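Local coordinates for cell surface protein (Putative S-layer protein) (Clostridioides difficile R20291, PDB 5NJL), which is a cell-wall protein with an extended three-domain fold that mediates cell adhesion in vitro and probably acts as an adhesin within the S-layer, at residues Ile42-Thr47 with Leu73-Thr78; Gly81-Ser86 with Lys199-Val204. All blocks are in the same frame, centred on the assembly; numbering follows the deposited sequence.

Interaction 1. Residues Ile42-Thr47 with Leu73-Thr78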
ATOM      1  N   ILE A  42      -8.173  10.182  -1.115  1.00 28.50           N
ATOM      2  CA  ILE A  42      -9.091   9.869  -0.016  1.00 28.60           C
ATOM      3  C   ILE A  42     -10.451   9.638  -0.624  1.00 26.96           C
ATOM      4  O   ILE A  42     -10.924  10.438  -1.456  1.00 26.85           O
ATOM      5  CB  ILE A  42      -9.180  11.018   1.006  1.00 28.85           C
ATOM      6  CG1 ILE A  42      -7.798  11.478   1.439  1.00 28.61           C
ATOM      7  CG2 ILE A  42     -10.036  10.609   2.210  1.00 28.24           C
ATOM      8  CD1 ILE A  42      -6.934  10.422   2.078  1.00 29.58           C
ATOM      9  N   LYS A  43     -11.084   8.534  -0.236  1.00 27.26           N
ATOM     10  CA  LYS A  43     -12.415   8.247  -0.687  1.00 29.69           C
ATOM     11  C   LYS A  43     -13.319   8.057   0.541  1.00 29.17           C
ATOM     12  O   LYS A  43     -12.867   7.635   1.601  1.00 28.03           O
ATOM     13  CB  LYS A  43     -12.466   7.000  -1.560  1.00 33.75           C
ATOM     14  CG  LYS A  43     -11.727   7.066  -2.877  1.00 36.23           C
ATOM     15  CD  LYS A  43     -12.014   5.791  -3.656  1.00 41.17           C
ATOM     16  CE  LYS A  43     -11.112   5.664  -4.865  1.00 45.12           C
ATOM     17  NZ  LYS A  43     -11.651   4.633  -5.794  1.00 47.68           N
ATOM     18  N   VAL A  44     -14.563   8.458   0.390  1.00 29.11           N
ATOM     19  CA  VAL A  44     -15.558   8.419   1.491  1.00 32.02           C
ATOM     20  C   VAL A  44     -16.870   7.950   0.898  1.00 31.77           C
ATOM     21  O   VAL A  44     -17.241   8.359  -0.201  1.00 30.96           O
ATOM     22  CB  VAL A  44     -15.768   9.808   2.142  1.00 33.04           C
ATOM     23  CG1 VAL A  44     -16.714   9.713   3.335  1.00 36.45           C
ATOM     24  CG2 VAL A  44     -14.447  10.379   2.605  1.00 34.27           C
ATOM     25  N   GLY A  45     -17.566   7.071   1.619  1.00 35.01           N
ATOM     26  CA  GLY A  45     -18.916   6.659   1.229  1.00 36.72           C
ATOM     27  C   GLY A  45     -19.590   5.859   2.336  1.00 37.89           C
ATOM     28  O   GLY A  45     -18.951   5.500   3.336  1.00 35.83           O
ATOM     29  N   GLU A  46     -20.877   5.584   2.155  1.00 41.93           N
ATOM     30  CA  GLU A  46     -21.654   4.817   3.152  1.00 45.68           C
ATOM     31  C   GLU A  46     -21.167   3.385   3.250  1.00 46.42           C
ATOM     32  O   GLU A  46     -21.169   2.803   4.348  1.00 44.24           O
ATOM     33  CB  GLU A  46     -23.152   4.826   2.812  1.00 51.50           C
ATOM     34  CG  GLU A  46     -23.829   6.175   3.040  1.00 58.18           C
ATOM     35  CD  GLU A  46     -25.080   6.376   2.188  1.00 65.18           C
ATOM     36  OE1 GLU A  46     -25.731   5.367   1.816  1.00 72.29           O
ATOM     37  OE2 GLU A  46     -25.407   7.545   1.879  1.00 62.89           O
ATOM     38  N   THR A  47     -20.753   2.825   2.103  1.00 45.41           N
ATOM     39  CA  THR A  47     -20.234   1.458   2.023  1.00 47.03           C
ATOM     40  C   THR A  47     -19.032   1.386   1.084  1.00 46.49           C
ATOM     41  O   THR A  47     -18.757   2.339   0.346  1.00 43.03           O
ATOM     42  CB  THR A  47     -21.301   0.502   1.461  1.00 50.02           C
ATOM     43  OG1 THR A  47     -21.560   0.829   0.083  1.00 50.44           O
ATOM     44  CG2 THR A  47     -22.610   0.604   2.279  1.00 50.71           C
ATOM     45  N   LEU A  73     -19.871   5.434   8.083  1.00 35.45           N
ATOM     46  CA  LEU A  73     -19.198   6.031   6.929  1.00 38.86           C
ATOM     47  C   LEU A  73     -17.880   5.269   6.783  1.00 35.60           C
ATOM     48  O   LEU A  73     -17.263   4.931   7.796  1.00 39.78           O
ATOM     49  CB  LEU A  73     -18.915   7.499   7.262  1.00 41.46           C
ATOM     50  CG  LEU A  73     -18.778   8.592   6.225  1.00 48.06           C
ATOM     51  CD1 LEU A  73     -19.972   8.591   5.273  1.00 48.22           C
ATOM     52  CD2 LEU A  73     -18.641   9.935   6.941  1.00 47.75           C
ATOM     53  N   ILE A  74     -17.462   4.996   5.549  1.00 35.00           N
ATOM     54  CA  ILE A  74     -16.192   4.321   5.282  1.00 35.21           C
ATOM     55  C   ILE A  74     -15.245   5.344   4.661  1.00 31.75           C
ATOM     56  O   ILE A  74     -15.653   6.056   3.760  1.00 30.45           O
ATOM     57  CB  ILE A  74     -16.379   3.147   4.286  1.00 39.94           C
ATOM     58  CG1 ILE A  74     -17.420   2.134   4.798  1.00 44.12           C
ATOM     59  CG2 ILE A  74     -15.055   2.430   4.022  1.00 40.10           C
ATOM     60  CD1 ILE A  74     -16.973   1.353   6.013  1.00 45.65           C
ATOM     61  N   VAL A  75     -14.019   5.432   5.173  1.00 32.68           N
ATOM     62  CA  VAL A  75     -12.976   6.298   4.599  1.00 32.63           C
ATOM     63  C   VAL A  75     -11.809   5.398   4.165  1.00 32.60           C
ATOM     64  O   VAL A  75     -11.297   4.634   4.993  1.00 33.15           O
ATOM     65  CB  VAL A  75     -12.464   7.329   5.630  1.00 32.25           C
ATOM     66  CG1 VAL A  75     -11.368   8.207   5.045  1.00 32.96           C
ATOM     67  CG2 VAL A  75     -13.613   8.184   6.168  1.00 33.86           C
ATOM     68  N   THR A  76     -11.399   5.479   2.893  1.00 31.81           N
ATOM     69  CA  THR A  76     -10.164   4.794   2.445  1.00 31.73           C
ATOM     70  C   THR A  76      -9.060   5.786   2.118  1.00 30.70           C
ATOM     71  O   THR A  76      -9.325   6.869   1.605  1.00 31.94           O
ATOM     72  CB  THR A  76     -10.414   3.843   1.268  1.00 31.88           C
ATOM     73  OG1 THR A  76     -10.728   4.571   0.079  1.00 31.43           O
ATOM     74  CG2 THR A  76     -11.566   2.889   1.596  1.00 32.68           C
ATOM     75  N   ILE A  77      -7.848   5.444   2.524  1.00 27.87           N
ATOM     76  CA  ILE A  77      -6.658   6.268   2.333  1.00 29.33           C
ATOM     77  C   ILE A  77      -5.727   5.457   1.423  1.00 30.36           C
ATOM     78  O   ILE A  77      -5.299   4.345   1.792  1.00 30.39           O
ATOM     79  CB  ILE A  77      -5.986   6.554   3.673  1.00 29.62           C
ATOM     80  CG1 ILE A  77      -6.979   7.246   4.637  1.00 29.97           C
ATOM     81  CG2 ILE A  77      -4.691   7.357   3.502  1.00 31.65           C
ATOM     82  CD1 ILE A  77      -6.370   7.584   5.980  1.00 32.33           C
ATOM     83  N   THR A  78      -5.460   6.003   0.243  1.00 31.63           N
ATOM     84  CA  THR A  78      -4.553   5.423  -0.741  1.00 31.52           C
ATOM     85  C   THR A  78      -3.364   6.380  -0.985  1.00 31.02           C
ATOM     86  O   THR A  78      -3.560   7.560  -1.239  1.00 29.41           O
ATOM     87  CB  THR A  78      -5.306   5.134  -2.041  1.00 32.66           C
ATOM     88  OG1 THR A  78      -6.421   4.276  -1.770  1.00 35.49           O
ATOM     89  CG2 THR A  78      -4.406   4.448  -3.068  1.00 34.79           C
TER
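Ile42 and Ile77 lie side by side and point the same way across two antiparallel strands of a mixed β-sheet, a textbook case of a sheet face presented to helices. Ile42 CD1 rests 4.1 Å from Ile77 CG2, while the other branch of the same isoleucine, CG2, slants across Val75 and meets its CG1 at 3.9 Å. CG2 can reach that far because it stands anti to the backbone N, with CG1 beside that N (chi1 -50°). Further along this face Val44 CG1 crosses Leu73 at an angle, 3.7 Å from its CG. Helix 14-25 packs over the isoleucine pair and helix 57-65 over Val44, Leu73 and Val75, so the row forms part of a hydrophobic core.

Two hydrogen-bonded pairs, Lys43 with Thr76 and Gly45 with Ile74, set the register. Each pair is closed by two backbone bonds, the shortest of the four running from Ile74 N to Gly45 O at 2.7 Å. On the face carrying Lys43, Ile74 and Thr76, the lysine leads its extended chain away after its first carbons pass the threonine hydroxyl. Thr76 OG1 sits between its own backbone N and carbonyl carbon (chi1 69°), which brings it to 3.4 Å from Lys43 CB.

Interaction 2. Residues Gly81-Ser86 with Lys199-Val204; sequences GHITNS and KNIDDV. With SO4 (sulfate ion), chain F; SO4 (sulfate ion), chain G; SO4 (sulfate ion), chain C.
His82 NE2 is gripped by two oxygens of one sulfate: it donates to O1 at 2.7 Å and, more weakly and less straight, to O4 of the same ion at 3.2 Å. The sulfur lies in the ring plane, so the anion approaches at the edge. ND1, on the other flank of the imidazole, is hydrogen-bonded to Asp79, which fixes the rotation of the ring.

Between the two segments themselves the contact is apolar. Ile201 places CG2 against the backbone of Gly81, 3.6 Å from its CA. The backbone angles of Gly81 (phi 104°, psi 113°) are ones that call for glycine. The other branch of Ile201 runs on toward Ile83, the two side chains crossing at about a right angle, with CD1 of Ile201 3.8 Å from CG2 of Ile83.

Backbone amides of 199-204 hold two more sulfates: Asn200 N donates to O3 of one, and Asp203 N to O3 of another, each at 2.7 Å. All three ions probably come from the crystallisation liquor. The chemistry thus implies van der Waals packing around a glycine, where the loop following strand 72-79 meets the segment leading into strand 204-212, with the anions bound by polar groups beside it.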
ATOM      1  N   GLY A  81       1.525   6.770  -4.715  1.00 26.42           N
ATOM      2  CA  GLY A  81       2.862   6.309  -5.079  1.00 28.74           C
ATOM      3  C   GLY A  81       3.806   7.482  -5.069  1.00 26.03           C
ATOM      4  O   GLY A  81       3.664   8.391  -5.890  1.00 25.19           O
ATOM      5  N   HIS A  82       4.742   7.472  -4.129  1.00 26.46           N
ATOM      6  CA  HIS A  82       5.739   8.520  -4.032  1.00 27.40           C
ATOM      7  C   HIS A  82       7.077   8.007  -3.533  1.00 27.73           C
ATOM      8  O   HIS A  82       7.165   6.940  -2.920  1.00 29.18           O
ATOM      9  CB  HIS A  82       5.225   9.655  -3.132  1.00 26.68           C
ATOM     10  CG  HIS A  82       5.088   9.287  -1.693  1.00 26.83           C
ATOM     11  ND1 HIS A  82       4.089   8.464  -1.220  1.00 28.72           N
ATOM     12  CD2 HIS A  82       5.824   9.643  -0.616  1.00 29.24           C
ATOM     13  CE1 HIS A  82       4.228   8.328   0.091  1.00 28.62           C
ATOM     14  NE2 HIS A  82       5.272   9.026   0.478  1.00 29.11           N
ATOM     15  N   ILE A  83       8.121   8.769  -3.803  1.00 26.77           N
ATOM     16  CA  ILE A  83       9.460   8.446  -3.314  1.00 28.14           C
ATOM     17  C   ILE A  83      10.242   9.736  -3.280  1.00 27.06           C
ATOM     18  O   ILE A  83       9.931  10.657  -4.021  1.00 27.83           O
ATOM     19  CB  ILE A  83      10.134   7.398  -4.248  1.00 28.74           C
ATOM     20  CG1 ILE A  83      11.174   6.553  -3.502  1.00 34.02           C
ATOM     21  CG2 ILE A  83      10.743   8.046  -5.484  1.00 29.72           C
ATOM     22  CD1 ILE A  83      11.702   5.386  -4.332  1.00 37.71           C
ATOM     23  N   THR A  84      11.250   9.811  -2.430  1.00 28.55           N
ATOM     24  CA  THR A  84      12.195  10.916  -2.456  1.00 29.86           C
ATOM     25  C   THR A  84      13.341  10.649  -3.441  1.00 30.86           C
ATOM     26  O   THR A  84      14.012   9.628  -3.337  1.00 33.60           O
ATOM     27  CB  THR A  84      12.751  11.153  -1.042  1.00 32.60           C
ATOM     28  OG1 THR A  84      11.658  11.478  -0.185  1.00 35.73           O
ATOM     29  CG2 THR A  84      13.746  12.297  -1.035  1.00 32.57           C
ATOM     30  N   ASN A  85      13.540  11.533  -4.410  1.00 29.58           N
ATOM     31  CA  ASN A  85      14.548  11.335  -5.446  1.00 30.55           C
ATOM     32  C   ASN A  85      15.922  11.889  -4.996  1.00 29.01           C
ATOM     33  O   ASN A  85      16.064  12.375  -3.881  1.00 29.34           O
ATOM     34  CB  ASN A  85      14.074  11.884  -6.804  1.00 29.58           C
ATOM     35  CG  ASN A  85      14.062  13.403  -6.895  1.00 29.78           C
ATOM     36  OD1 ASN A  85      14.507  14.121  -5.991  1.00 30.33           O
ATOM     37  ND2 ASN A  85      13.531  13.905  -8.005  1.00 30.13           N
ATOM     38  N   SER A  86      16.904  11.832  -5.875  1.00 30.70           N
ATOM     39  CA  SER A  86      18.287  12.176  -5.515  1.00 32.36           C
ATOM     40  C   SER A  86      18.457  13.678  -5.290  1.00 31.40           C
ATOM     41  O   SER A  86      19.412  14.100  -4.681  1.00 29.93           O
ATOM     42  CB  SER A  86      19.249  11.646  -6.592  1.00 33.02           C
ATOM     43  OG  SER A  86      19.027  12.270  -7.879  1.00 32.95           O
ATOM     44  N   LYS A 199       9.068   4.966 -14.092  1.00 34.41           N
ATOM     45  CA  LYS A 199       7.710   4.488 -14.267  1.00 35.87           C
ATOM     46  C   LYS A 199       6.874   5.042 -13.137  1.00 33.56           C
ATOM     47  O   LYS A 199       7.381   5.312 -12.060  1.00 28.48           O
ATOM     48  CB  LYS A 199       7.679   2.965 -14.210  1.00 39.46           C
ATOM     49  CG  LYS A 199       8.312   2.290 -15.436  1.00 44.24           C
ATOM     50  CD  LYS A 199       7.936   0.808 -15.468  1.00 49.44           C
ATOM     51  CE  LYS A 199       8.639   0.042 -16.581  1.00 54.22           C
ATOM     52  NZ  LYS A 199       8.467   0.697 -17.913  1.00 55.73           N
ATOM     53  N   ASN A 200       5.582   5.179 -13.381  1.00 33.49           N
ATOM     54  CA  ASN A 200       4.647   5.629 -12.354  1.00 34.26           C
ATOM     55  C   ASN A 200       4.695   4.680 -11.173  1.00 32.78           C
ATOM     56  O   ASN A 200       4.583   3.471 -11.349  1.00 33.84           O
ATOM     57  CB  ASN A 200       3.216   5.711 -12.951  1.00 36.63           C
ATOM     58  CG  ASN A 200       2.247   6.438 -12.040  1.00 41.39           C
ATOM     59  OD1 ASN A 200       2.611   7.402 -11.361  1.00 45.98           O
ATOM     60  ND2 ASN A 200       1.008   5.993 -12.031  1.00 44.38           N
ATOM     61  N   ILE A 201       4.900   5.204  -9.967  1.00 28.43           N
ATOM     62  CA  ILE A 201       4.952   4.368  -8.774  1.00 28.70           C
ATOM     63  C   ILE A 201       3.521   3.881  -8.472  1.00 33.11           C
ATOM     64  O   ILE A 201       2.568   4.659  -8.581  1.00 30.15           O
ATOM     65  CB  ILE A 201       5.522   5.119  -7.564  1.00 27.08           C
ATOM     66  CG1 ILE A 201       6.976   5.571  -7.839  1.00 27.26           C
ATOM     67  CG2 ILE A 201       5.480   4.250  -6.316  1.00 27.93           C
ATOM     68  CD1 ILE A 201       7.465   6.653  -6.915  1.00 26.18           C
ATOM     69  N   ASP A 202       3.375   2.599  -8.118  1.00 31.79           N
ATOM     70  CA  ASP A 202       2.047   2.018  -7.926  1.00 35.18           C
ATOM     71  C   ASP A 202       1.396   2.566  -6.657  1.00 34.00           C
ATOM     72  O   ASP A 202       2.092   2.836  -5.644  1.00 33.27           O
ATOM     73  CB  ASP A 202       2.109   0.491  -7.782  1.00 38.56           C
ATOM     74  CG  ASP A 202       2.531  -0.233  -9.078  1.00 41.80           C
ATOM     75  OD1 ASP A 202       2.543   0.369 -10.180  1.00 44.64           O
ATOM     76  OD2 ASP A 202       2.830  -1.436  -8.970  1.00 44.08           O
ATOM     77  N   ASP A 203       0.061   2.647  -6.699  1.00 35.98           N
ATOM     78  CA  ASP A 203      -0.753   2.905  -5.500  1.00 36.10           C
ATOM     79  C   ASP A 203      -0.417   1.923  -4.392  1.00 38.28           C
ATOM     80  O   ASP A 203      -0.036   0.791  -4.666  1.00 39.10           O
ATOM     81  CB  ASP A 203      -2.238   2.711  -5.769  1.00 36.51           C
ATOM     82  CG  ASP A 203      -2.838   3.789  -6.590  1.00 38.38           C
ATOM     83  OD1 ASP A 203      -2.165   4.784  -6.949  1.00 38.14           O
ATOM     84  OD2 ASP A 203      -4.042   3.636  -6.892  1.00 40.80           O
ATOM     85  N   VAL A 204      -0.561   2.368  -3.153  1.00 36.36           N
ATOM     86  CA  VAL A 204      -0.503   1.514  -1.971  1.00 37.93           C
ATOM     87  C   VAL A 204      -1.733   1.894  -1.125  1.00 40.26           C
ATOM     88  O   VAL A 204      -1.827   3.013  -0.652  1.00 35.46           O
ATOM     89  CB  VAL A 204       0.772   1.744  -1.124  1.00 39.58           C
ATOM     90  CG1 VAL A 204       0.811   0.765   0.046  1.00 39.88           C
ATOM     91  CG2 VAL A 204       2.054   1.650  -1.968  1.00 41.61           C
TER
HETATM   92  S   SO4 F 405      -1.311   1.819 -10.132  1.00 77.61           S
HETATM   93  O1  SO4 F 405      -0.411   2.967 -10.448  1.00 72.42           O
HETATM   94  O2  SO4 F 405      -2.658   2.081 -10.699  1.00 81.89           O
HETATM   95  O3  SO4 F 405      -1.413   1.611  -8.672  1.00 63.80           O
HETATM   96  O4  SO4 F 405      -0.762   0.581 -10.740  1.00 80.65           O
HETATM   97  S   SO4 G 406       4.240   3.947 -16.540  1.00 85.84           S
HETATM   98  O1  SO4 G 406       2.812   4.357 -16.551  1.00 93.95           O
HETATM   99  O2  SO4 G 406       5.084   5.117 -16.885  1.00 80.82           O
HETATM  100  O3  SO4 G 406       4.560   3.435 -15.193  1.00 82.90           O
HETATM  101  O4  SO4 G 406       4.465   2.865 -17.532  1.00 87.41           O
HETATM  102  S   SO4 C 402       6.576   8.874   3.811  1.00 91.39           S
HETATM  103  O1  SO4 C 402       6.396   9.929   2.795  1.00 87.19           O
HETATM  104  O2  SO4 C 402       5.844   9.239   5.048  1.00 87.16           O
HETATM  105  O3  SO4 C 402       8.022   8.737   4.120  1.00 97.96           O
HETATM  106  O4  SO4 C 402       6.048   7.599   3.259  1.00 96.50           O

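How the interactions relate
From the N terminus the chain passes through strand 5-10 and helix 14-25 to strand 40-45, then strand 52-54 and helix 57-65, before strand 72-79 returns to close interaction 1, a local loop of 25 residues. Strand 72-79 leads almost at once into Gly81-Ser86, where interaction 2 opens; it closes only after 112 residues, at Lys199-Val204. The two loops therefore follow in series, neither nesting nor crossing. The return then enters strand 204-212, which pairs with strand 72-79 on the flank away from strand 40-45. Interaction 1 thus pairs two inner strands of the five-stranded sheet, and interaction 2 joins the outgoing and returning chain beyond its end. Thr78 CG2 links them, packing 3.9 Å from Asp203 CB.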